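Local coordinates for protein sugar kinase MJ0406 (Methanococcus jannaschii, PDB 2C4E) that phosphorylates a wide range of nucleosides, above all inosine, guanosine and cytidine, to their monophosphates, with ATP as the preferred phosphate donor, at residues V11-V22 with I34-A45; H135-N144 with F159-Y168. One frame throughout, in Å; residues are numbered along the deposited sequence.

Contact 1 (11-22 with 34-45) pairs two strands of the small sheet that forms the lid in ribokinase-type kinases; contact 2 (135-144 with 159-168) lies where two parallel strands of the central sheet run out into loops. Their centres are 19 Å apart, yet they touch: Val11 N lies 2.8 Å from His135 O and Val11 O lies 3.0 Å from Ala137 N, probably hydrogen bonds that align strand 7-11 with strand 131-136. Close by, Ala44 CB packs 3.5 Å from Thr138 OG1. Both supply substrate-binding residues: Asp17 and Gly43 come from contact 1 and Gln163 from contact 2, while Asp160 of contact 2 reaches Arg250, the probable transition-state stabiliser.

Contact 1 (V11-V22 with I34-A45)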
loop_
_atom_site.group_PDB
_atom_site.type_symbol
_atom_site.label_atom_id
_atom_site.label_comp_id
_atom_site.label_asym_id
_atom_site.label_seq_id
_atom_site.Cartn_x
_atom_site.Cartn_y
_atom_site.Cartn_z
ATOM N N VAL A 11 12.903 -14.375 -16.441
ATOM C CA VAL A 11 11.525 -14.149 -16.816
ATOM C C VAL A 11 10.708 -14.077 -15.533
ATOM O O VAL A 11 10.838 -14.910 -14.627
ATOM C CB VAL A 11 10.980 -15.312 -17.686
ATOM C CG1 VAL A 11 9.509 -15.122 -17.987
ATOM C CG2 VAL A 11 11.787 -15.456 -18.973
ATOM N N GLY A 12 9.880 -13.058 -15.437
ATOM C CA GLY A 12 8.967 -12.945 -14.323
ATOM C C GLY A 12 8.902 -11.530 -13.789
ATOM O O GLY A 12 9.209 -10.561 -14.482
ATOM N N HIS A 13 8.530 -11.425 -12.531
ATOM C CA HIS A 13 8.239 -10.129 -11.936
ATOM C C HIS A 13 9.434 -9.197 -11.836
ATOM O O HIS A 13 10.492 -9.569 -11.338
ATOM C CB HIS A 13 7.657 -10.329 -10.548
ATOM C CG HIS A 13 6.274 -10.893 -10.558
ATOM N ND1 HIS A 13 5.296 -10.451 -11.424
ATOM C CD2 HIS A 13 5.698 -11.846 -9.791
ATOM C CE1 HIS A 13 4.180 -11.124 -11.199
ATOM N NE2 HIS A 13 4.399 -11.978 -10.215
ATOM N N THR A 14 9.202 -7.974 -12.305
ATOM C CA THR A 14 9.928 -6.796 -11.908
ATOM C C THR A 14 8.945 -5.924 -11.121
ATOM O O THR A 14 7.892 -5.565 -11.630
ATOM C CB THR A 14 10.444 -6.078 -13.160
ATOM O OG1 THR A 14 11.467 -6.875 -13.778
ATOM C CG2 THR A 14 11.123 -4.781 -12.789
ATOM N N ALA A 15 9.276 -5.620 -9.869
ATOM C CA ALA A 15 8.331 -4.968 -8.958
ATOM C C ALA A 15 8.989 -3.966 -8.031
ATOM O O ALA A 15 10.186 -4.027 -7.801
ATOM C CB ALA A 15 7.608 -6.011 -8.124
ATOM N N LEU A 16 8.186 -3.051 -7.494
ATOM C CA LEU A 16 8.632 -2.133 -6.451
ATOM C C LEU A 16 8.097 -2.629 -5.114
ATOM O O LEU A 16 6.896 -2.826 -4.979
ATOM C CB LEU A 16 8.106 -0.729 -6.736
ATOM C CG LEU A 16 8.604 -0.161 -8.068
ATOM C CD1 LEU A 16 7.661 0.923 -8.578
ATOM C CD2 LEU A 16 10.024 0.359 -7.895
ATOM N N ASP A 17 8.991 -2.839 -4.147
ATOM C CA ASP A 17 8.654 -3.352 -2.821
ATOM C C ASP A 17 8.622 -2.201 -1.802
ATOM O O ASP A 17 9.540 -1.390 -1.744
ATOM C CB ASP A 17 9.699 -4.372 -2.353
ATOM C CG ASP A 17 9.795 -5.610 -3.244
ATOM O OD1 ASP A 17 8.859 -5.902 -4.018
ATOM O OD2 ASP A 17 10.785 -6.367 -3.199
ATOM N N TYR A 18 7.566 -2.143 -1.001
ATOM C CA TYR A 18 7.413 -1.086 -0.006
ATOM C C TYR A 18 7.194 -1.674 1.368
ATOM O O TYR A 18 6.221 -2.393 1.586
ATOM C CB TYR A 18 6.204 -0.214 -0.322
ATOM C CG TYR A 18 6.248 0.459 -1.663
ATOM C CD1 TYR A 18 5.875 -0.225 -2.820
ATOM C CD2 TYR A 18 6.647 1.788 -1.780
ATOM C CE1 TYR A 18 5.900 0.394 -4.057
ATOM C CE2 TYR A 18 6.679 2.417 -3.021
ATOM C CZ TYR A 18 6.298 1.717 -4.150
ATOM O OH TYR A 18 6.320 2.333 -5.375
ATOM N N ILE A 19 8.067 -1.325 2.307
ATOM C CA ILE A 19 7.975 -1.847 3.664
ATOM C C ILE A 19 7.492 -0.744 4.596
ATOM O O ILE A 19 8.125 0.308 4.728
ATOM C CB ILE A 19 9.330 -2.460 4.089
ATOM C CG1 ILE A 19 9.663 -3.618 3.134
ATOM C CG2 ILE A 19 9.260 -2.964 5.508
ATOM C CD1 ILE A 19 11.122 -4.072 3.141
ATOM N N PHE A 20 6.356 -1.014 5.230
ATOM C CA PHE A 20 5.635 -0.052 6.025
ATOM C C PHE A 20 5.713 -0.462 7.493
ATOM O O PHE A 20 5.179 -1.504 7.870
ATOM C CB PHE A 20 4.171 -0.029 5.586
ATOM C CG PHE A 20 3.972 0.262 4.132
ATOM C CD1 PHE A 20 3.914 -0.768 3.206
ATOM C CD2 PHE A 20 3.817 1.564 3.688
ATOM C CE1 PHE A 20 3.721 -0.499 1.863
ATOM C CE2 PHE A 20 3.629 1.839 2.340
ATOM C CZ PHE A 20 3.578 0.805 1.428
ATOM N N ASN A 21 6.354 0.365 8.318
ATOM C CA ASN A 21 6.620 0.024 9.717
ATOM C C ASN A 21 5.512 0.507 10.662
ATOM O O ASN A 21 5.552 1.631 11.165
ATOM C CB ASN A 21 7.976 0.593 10.152
ATOM C CG ASN A 21 9.079 0.327 9.140
ATOM O OD1 ASN A 21 9.534 -0.807 8.979
ATOM N ND2 ASN A 21 9.515 1.377 8.454
ATOM N N VAL A 22 4.526 -0.360 10.889
ATOM C CA VAL A 22 3.397 -0.071 11.770
ATOM C C VAL A 22 3.630 -0.620 13.184
ATOM O O VAL A 22 4.523 -1.442 13.404
ATOM C CB VAL A 22 2.067 -0.640 11.185
ATOM C CG1 VAL A 22 1.954 -2.152 11.393
ATOM C CG2 VAL A 22 0.862 0.078 11.782
ATOM N N ILE A 34 1.744 4.659 9.861
ATOM C CA ILE A 34 3.081 4.300 9.412
ATOM C C ILE A 34 3.810 5.614 9.100
ATOM O O ILE A 34 3.291 6.424 8.341
ATOM C CB ILE A 34 2.972 3.429 8.139
ATOM C CG1 ILE A 34 1.760 2.487 8.257
ATOM C CG2 ILE A 34 4.259 2.677 7.909
ATOM C CD1 ILE A 34 1.666 1.409 7.229
ATOM N N PRO A 35 4.995 5.844 9.667
ATOM C CA PRO A 35 5.665 7.144 9.501
ATOM C C PRO A 35 6.079 7.410 8.051
ATOM O O PRO A 35 5.795 8.467 7.491
ATOM C CB PRO A 35 6.894 7.037 10.419
ATOM C CG PRO A 35 7.129 5.578 10.608
ATOM C CD PRO A 35 5.796 4.909 10.477
ATOM N N SER A 36 6.721 6.436 7.432
ATOM C CA SER A 36 7.120 6.538 6.045
ATOM C C SER A 36 7.290 5.153 5.463
ATOM O O SER A 36 7.242 4.148 6.172
ATOM C CB SER A 36 8.383 7.386 5.884
ATOM O OG SER A 36 9.488 6.782 6.534
ATOM N N ALA A 37 7.496 5.108 4.160
ATOM C CA ALA A 37 7.653 3.839 3.481
ATOM C C ALA A 37 8.620 3.964 2.318
ATOM O O ALA A 37 8.279 4.540 1.270
ATOM C CB ALA A 37 6.316 3.351 3.009
ATOM N N ARG A 38 9.830 3.414 2.504
ATOM C CA ARG A 38 10.813 3.485 1.452
ATOM C C ARG A 38 10.456 2.420 0.428
ATOM O O ARG A 38 9.898 1.352 0.791
ATOM C CB ARG A 38 12.236 3.290 1.981
ATOM C CG ARG A 38 13.305 3.780 1.006
ATOM C CD ARG A 38 14.735 3.412 1.399
ATOM N NE ARG A 38 15.652 3.445 0.258
ATOM C CZ ARG A 38 16.979 3.345 0.345
ATOM N NH1 ARG A 38 17.577 3.203 1.525
ATOM N NH2 ARG A 38 17.715 3.387 -0.760
ATOM N N LYS A 39 10.775 2.762 -0.834
ATOM C CA LYS A 39 10.630 1.909 -2.015
ATOM C C LYS A 39 11.966 1.194 -2.252
ATOM O O LYS A 39 13.027 1.804 -2.125
ATOM C CB LYS A 39 10.270 2.833 -3.194
ATOM C CG LYS A 39 10.204 2.258 -4.587
ATOM C CD LYS A 39 10.482 3.354 -5.644
ATOM C CE LYS A 39 9.350 3.526 -6.656
ATOM N NZ LYS A 39 8.962 4.955 -6.827
ATOM N N TYR A 40 11.909 -0.105 -2.548
ATOM C CA TYR A 40 13.094 -0.890 -2.922
ATOM C C TYR A 40 12.833 -1.548 -4.254
ATOM O O TYR A 40 11.723 -1.997 -4.518
ATOM C CB TYR A 40 13.397 -1.988 -1.906
ATOM C CG TYR A 40 13.734 -1.462 -0.537
ATOM C CD1 TYR A 40 12.766 -1.401 0.453
ATOM C CD2 TYR A 40 15.020 -1.015 -0.238
ATOM C CE1 TYR A 40 13.061 -0.906 1.713
ATOM C CE2 TYR A 40 15.332 -0.528 1.022
ATOM C CZ TYR A 40 14.346 -0.474 1.992
ATOM O OH TYR A 40 14.636 0.007 3.242
ATOM N N TYR A 41 13.865 -1.604 -5.087
ATOM C CA TYR A 41 13.775 -2.318 -6.350
ATOM C C TYR A 41 13.670 -3.807 -6.047
ATOM O O TYR A 41 14.442 -4.355 -5.252
ATOM C CB TYR A 41 14.974 -1.980 -7.242
ATOM C CG TYR A 41 15.062 -0.505 -7.598
ATOM C CD1 TYR A 41 16.259 0.196 -7.477
ATOM C CD2 TYR A 41 13.940 0.198 -8.029
ATOM C CE1 TYR A 41 16.337 1.534 -7.793
ATOM C CE2 TYR A 41 14.011 1.540 -8.340
ATOM C CZ TYR A 41 15.212 2.207 -8.220
ATOM O OH TYR A 41 15.278 3.550 -8.530
ATOM N N GLY A 42 12.692 -4.455 -6.674
ATOM C CA GLY A 42 12.384 -5.847 -6.402
ATOM C C GLY A 42 11.774 -6.598 -7.565
ATOM O O GLY A 42 11.959 -6.222 -8.733
ATOM N N GLY A 43 11.036 -7.654 -7.231
ATOM C CA GLY A 43 10.518 -8.610 -8.199
ATOM C C GLY A 43 11.511 -9.749 -8.362
ATOM O O GLY A 43 12.681 -9.501 -8.618
ATOM N N ALA A 44 11.066 -10.990 -8.187
ATOM C CA ALA A 44 11.983 -12.150 -8.243
ATOM C C ALA A 44 12.843 -12.231 -9.510
ATOM O O ALA A 44 14.039 -12.524 -9.419
ATOM C CB ALA A 44 11.224 -13.435 -8.022
ATOM N N ALA A 45 12.269 -11.975 -10.686
ATOM C CA ALA A 45 13.051 -12.022 -11.922
ATOM C C ALA A 45 14.125 -10.949 -11.949
ATOM O O ALA A 45 15.278 -11.242 -12.232
ATOM C CB ALA A 45 12.147 -11.927 -13.177
HETATM O O HOH W 1 13.548 -5.348 -2.945
#
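With chi1 at 173°, Lys39 carries its CG on the far side from the backbone N and bends at its third and fourth torsions, while Tyr18 has CG anti to the carbonyl carbon (chi1 -59°); the two side chains therefore run side by side in the same direction. Lys39 CB comes within 3.6 Å of Tyr18 CE2, and farther out Lys39 CE lies 3.5 Å from Tyr18 OH. The same CE presses on the methyl Leu16 CD2 at 3.5 Å, a tight fit in which the lysine's hydrocarbon chain crosses the leucine. Leu16 CD2 also meets the edge of the Tyr41 ring, close to its plane. On the other face of the sheet, Ile19 CD1 reaches Tyr40 CE1 at 4.0 Å, the two side chains crossing at about a right angle.

These residues belong to a beta hairpin, strands 15-21 and 33-42, in the four-stranded sheet that serves as the lid of ribokinase-family enzymes. Asp17 and Tyr40 are a hydrogen-bonded antiparallel pair: Asp17 N gives a nearly straight bond to Tyr40 O (2.9 Å, 171°), and Tyr40 N returns one to Asp17 O. Ala15 and Gly42 exchange bonds as a second such pair.

Substrate-binding Asp17 passes its OD2 over Gly42, 3.6 Å from Gly42 CA, where a side chain at Gly42 would clash. A water bridges Asp17 OD2 and Tyr41 O, donating to both. Gly43, also substrate-binding, is the N-cap residue of helix 44-54 and fits against His13 O, which takes a weak bond from Ala45 N at 3.1 Å. Toward the opposite end of the hairpin, Ile34 pairs with a strand of the second subunit, carrying the sheet across the dimer interface.

Contact 2 (H135-N144 with F159-Y168); sequences HIATGDPEFN and FDPGQDLPQY
In the central sheet of the ribokinase fold, strands 131-136 and 156-159 are parallel neighbours joined through helix 141-151, a beta-alpha-beta crossover, and this contact gathers the loops at their C-terminal ends. Ile136 and Phe159 form the last rung: Asp160 N donates to Ile136 O at 3.3 Å, and Ile136 CG2 meets Phe159 CD1 at 3.9 Å.

Beyond the strands, Asp164 reaches across from the 3-10 segment 163-167. Gly139 N bonds to Asp164 OD2 at 2.9 Å and 171°, arriving on the syn side, somewhat out of the carboxylate plane. A water donates to both Asp164 OD1 and Gly139 O, so both carboxylate oxygens are tied to the same glycine. Thr138 crosses the carboxylate obliquely; its CG2, set anti to the carbonyl carbon, lies 3.8 Å from Asp164 CG and 3.7 Å from Pro161 O. Were Asp164 replaced by alanine, both oxygens would go, and Gly139 N would probably be left without its acceptor and Gly139 O without its water-mediated tie.

Asp140 is the N-cap of helix 141-151, just ahead of its first turn; its OD2 accepts from Phe143 N through its anti lone pair. That first turn packs on segment 159-168: Pro141 CB lies 3.7 Å from Tyr168 CZ, and Gln167 OE1 comes within 3.5 Å of Pro141 CG, the side chains of Pro141 and Gln167 crossing at about a right angle.

Asp160 OD1 accepts from Gly162 N, 2.8 Å away, closing an Asx turn, while its OD2 makes a salt bridge to Arg250, the probable transition-state stabiliser. With one oxygen held by its own loop and the other by the arginine, this carboxylate probably helps to hold Arg250 in position.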
loop_
_atom_site.group_PDB
_atom_site.type_symbol
_atom_site.label_atom_id
_atom_site.label_comp_id
_atom_site.label_asym_id
_atom_site.label_seq_id
_atom_site.Cartn_x
_atom_site.Cartn_y
_atom_site.Cartn_z
ATOM N N HIS A 135 15.904 -18.505 -16.964
ATOM C CA HIS A 135 15.460 -18.712 -15.600
ATOM C C HIS A 135 14.078 -18.109 -15.423
ATOM O O HIS A 135 13.876 -16.923 -15.702
ATOM C CB HIS A 135 16.423 -18.084 -14.602
ATOM C CG HIS A 135 15.948 -18.189 -13.195
ATOM N ND1 HIS A 135 15.885 -19.387 -12.521
ATOM C CD2 HIS A 135 15.469 -17.249 -12.346
ATOM C CE1 HIS A 135 15.372 -19.182 -11.322
ATOM N NE2 HIS A 135 15.136 -17.890 -11.180
ATOM N N ILE A 136 13.159 -18.947 -14.956
ATOM C CA ILE A 136 11.743 -18.660 -14.864
ATOM C C ILE A 136 11.390 -18.562 -13.395
ATOM O O ILE A 136 11.351 -19.554 -12.680
ATOM C CB ILE A 136 10.932 -19.758 -15.535
ATOM C CG1 ILE A 136 11.296 -19.791 -17.015
ATOM C CG2 ILE A 136 9.427 -19.477 -15.337
ATOM C CD1 ILE A 136 10.738 -20.980 -17.788
ATOM N N ALA A 137 11.153 -17.335 -12.967
ATOM C CA ALA A 137 10.817 -17.040 -11.601
ATOM C C ALA A 137 9.325 -16.801 -11.485
ATOM O O ALA A 137 8.563 -17.090 -12.410
ATOM C CB ALA A 137 11.616 -15.831 -11.139
ATOM N N THR A 138 8.875 -16.315 -10.343
ATOM C CA THR A 138 7.448 -16.099 -10.171
ATOM C C THR A 138 6.942 -15.074 -11.184
ATOM O O THR A 138 7.647 -14.165 -11.591
ATOM C CB THR A 138 7.085 -15.657 -8.748
ATOM O OG1 THR A 138 7.971 -14.617 -8.335
ATOM C CG2 THR A 138 7.304 -16.796 -7.763
ATOM N N GLY A 139 5.711 -15.247 -11.594
ATOM C CA GLY A 139 5.148 -14.442 -12.652
ATOM C C GLY A 139 3.771 -14.945 -12.991
ATOM O O GLY A 139 2.920 -15.096 -12.100
ATOM N N ASP A 140 3.520 -15.129 -14.278
ATOM C CA ASP A 140 2.264 -15.671 -14.756
ATOM C C ASP A 140 2.537 -17.126 -15.120
ATOM O O ASP A 140 3.343 -17.398 -16.017
ATOM C CB ASP A 140 1.793 -14.895 -15.977
ATOM C CG ASP A 140 0.517 -15.437 -16.545
ATOM O OD1 ASP A 140 -0.578 -14.945 -16.185
ATOM O OD2 ASP A 140 0.514 -16.360 -17.385
ATOM N N PRO A 141 1.938 -18.066 -14.399
ATOM C CA PRO A 141 2.238 -19.485 -14.646
ATOM C C PRO A 141 2.010 -19.946 -16.085
ATOM O O PRO A 141 2.820 -20.732 -16.591
ATOM C CB PRO A 141 1.301 -20.200 -13.668
ATOM C CG PRO A 141 1.215 -19.214 -12.513
ATOM C CD PRO A 141 1.050 -17.901 -13.234
ATOM N N GLU A 142 0.964 -19.469 -16.752
ATOM C CA GLU A 142 0.703 -19.909 -18.126
ATOM C C GLU A 142 1.805 -19.411 -19.053
ATOM O O GLU A 142 2.312 -20.167 -19.892
ATOM C CB GLU A 142 -0.674 -19.450 -18.629
ATOM C CG GLU A 142 -0.902 -19.754 -20.110
ATOM C CD GLU A 142 -2.208 -19.212 -20.690
ATOM O OE1 GLU A 142 -2.771 -18.206 -20.195
ATOM O OE2 GLU A 142 -2.670 -19.800 -21.685
ATOM N N PHE A 143 2.209 -18.157 -18.876
ATOM C CA PHE A 143 3.277 -17.594 -19.701
ATOM C C PHE A 143 4.587 -18.309 -19.358
ATOM O O PHE A 143 5.378 -18.635 -20.240
ATOM C CB PHE A 143 3.383 -16.086 -19.460
ATOM C CG PHE A 143 4.424 -15.404 -20.298
ATOM C CD1 PHE A 143 4.130 -14.971 -21.575
ATOM C CD2 PHE A 143 5.703 -15.187 -19.802
ATOM C CE1 PHE A 143 5.087 -14.325 -22.359
ATOM C CE2 PHE A 143 6.662 -14.536 -20.587
ATOM C CZ PHE A 143 6.349 -14.112 -21.865
ATOM N N ASN A 144 4.785 -18.613 -18.077
ATOM C CA ASN A 144 6.001 -19.282 -17.628
ATOM C C ASN A 144 6.117 -20.676 -18.238
ATOM O O ASN A 144 7.194 -21.066 -18.715
ATOM C CB ASN A 144 6.069 -19.352 -16.102
ATOM C CG ASN A 144 6.412 -18.006 -15.465
ATOM O OD1 ASN A 144 6.282 -17.806 -14.235
ATOM N ND2 ASN A 144 6.835 -17.086 -16.278
ATOM N N PHE A 159 13.949 -23.133 -13.152
ATOM C CA PHE A 159 12.579 -22.847 -12.708
ATOM C C PHE A 159 12.487 -22.965 -11.203
ATOM O O PHE A 159 13.008 -23.897 -10.612
ATOM C CB PHE A 159 11.603 -23.847 -13.358
ATOM C CG PHE A 159 10.195 -23.736 -12.889
ATOM C CD1 PHE A 159 9.513 -22.538 -13.003
ATOM C CD2 PHE A 159 9.539 -24.837 -12.346
ATOM C CE1 PHE A 159 8.184 -22.434 -12.574
ATOM C CE2 PHE A 159 8.211 -24.728 -11.898
ATOM C CZ PHE A 159 7.548 -23.530 -12.021
ATOM N N ASP A 160 11.803 -22.024 -10.586
ATOM C CA ASP A 160 11.413 -22.198 -9.200
ATOM C C ASP A 160 9.977 -21.725 -9.096
ATOM O O ASP A 160 9.732 -20.559 -9.304
ATOM C CB ASP A 160 12.298 -21.380 -8.273
ATOM C CG ASP A 160 12.011 -21.641 -6.786
ATOM O OD1 ASP A 160 10.883 -22.041 -6.365
ATOM O OD2 ASP A 160 12.884 -21.473 -5.937
ATOM N N PRO A 161 9.045 -22.608 -8.765
ATOM C CA PRO A 161 7.641 -22.196 -8.653
ATOM C C PRO A 161 7.422 -21.142 -7.558
ATOM O O PRO A 161 6.472 -20.374 -7.658
ATOM C CB PRO A 161 6.932 -23.493 -8.295
ATOM C CG PRO A 161 7.994 -24.342 -7.669
ATOM C CD PRO A 161 9.221 -24.031 -8.416
ATOM N N GLY A 162 8.275 -21.122 -6.538
ATOM C CA GLY A 162 8.177 -20.164 -5.451
ATOM C C GLY A 162 6.774 -20.043 -4.870
ATOM O O GLY A 162 6.059 -21.033 -4.695
ATOM N N GLN A 163 6.363 -18.807 -4.610
ATOM C CA GLN A 163 5.043 -18.540 -4.020
ATOM C C GLN A 163 3.890 -18.756 -5.006
ATOM O O GLN A 163 2.722 -18.743 -4.596
ATOM C CB GLN A 163 4.987 -17.119 -3.446
ATOM C CG GLN A 163 5.957 -16.869 -2.288
ATOM C CD GLN A 163 5.503 -17.475 -0.967
ATOM O OE1 GLN A 163 4.499 -18.187 -0.906
ATOM N NE2 GLN A 163 6.248 -17.193 0.095
ATOM N N ASP A 164 4.205 -18.937 -6.291
ATOM C CA ASP A 164 3.213 -19.320 -7.289
ATOM C C ASP A 164 2.807 -20.787 -7.167
ATOM O O ASP A 164 1.865 -21.193 -7.822
ATOM C CB ASP A 164 3.761 -19.143 -8.719
ATOM C CG ASP A 164 3.881 -17.692 -9.153
ATOM O OD1 ASP A 164 3.517 -16.774 -8.386
ATOM O OD2 ASP A 164 4.333 -17.400 -10.282
ATOM N N LEU A 165 3.521 -21.590 -6.371
ATOM C CA LEU A 165 3.309 -23.048 -6.361
ATOM C C LEU A 165 1.843 -23.507 -6.237
ATOM O O LEU A 165 1.429 -24.406 -6.970
ATOM C CB LEU A 165 4.190 -23.749 -5.303
ATOM C CG LEU A 165 4.061 -25.283 -5.279
ATOM C CD1 LEU A 165 4.598 -25.898 -6.569
ATOM C CD2 LEU A 165 4.761 -25.895 -4.058
ATOM N N PRO A 166 1.060 -22.919 -5.326
ATOM C CA PRO A 166 -0.365 -23.272 -5.201
ATOM C C PRO A 166 -1.213 -23.170 -6.484
ATOM O O PRO A 166 -2.233 -23.859 -6.580
ATOM C CB PRO A 166 -0.872 -22.288 -4.136
ATOM C CG PRO A 166 0.344 -21.957 -3.322
ATOM C CD PRO A 166 1.459 -21.909 -4.325
ATOM N N GLN A 167 -0.809 -22.327 -7.433
ATOM C CA GLN A 167 -1.539 -22.136 -8.696
ATOM C C GLN A 167 -1.364 -23.254 -9.716
ATOM O O GLN A 167 -2.086 -23.306 -10.712
ATOM C CB GLN A 167 -1.117 -20.818 -9.351
ATOM C CG GLN A 167 -1.478 -19.594 -8.528
ATOM C CD GLN A 167 -0.983 -18.315 -9.156
ATOM O OE1 GLN A 167 -1.236 -18.058 -10.334
ATOM N NE2 GLN A 167 -0.273 -17.512 -8.379
ATOM N N TYR A 168 -0.391 -24.125 -9.487
ATOM C CA TYR A 168 -0.128 -25.237 -10.384
ATOM C C TYR A 168 -0.888 -26.475 -9.935
ATOM O O TYR A 168 -0.714 -26.936 -8.805
ATOM C CB TYR A 168 1.369 -25.561 -10.400
ATOM C CG TYR A 168 2.239 -24.515 -11.072
ATOM C CD1 TYR A 168 2.598 -23.348 -10.406
ATOM C CD2 TYR A 168 2.703 -24.694 -12.372
ATOM C CE1 TYR A 168 3.389 -22.389 -11.012
ATOM C CE2 TYR A 168 3.508 -23.731 -12.996
ATOM C CZ TYR A 168 3.849 -22.584 -12.310
ATOM O OH TYR A 168 4.630 -21.632 -12.911
HETATM O O HOH W 2 8.002 -19.585 -11.181
HETATM O O HOH W 3 2.817 -14.472 -9.579
#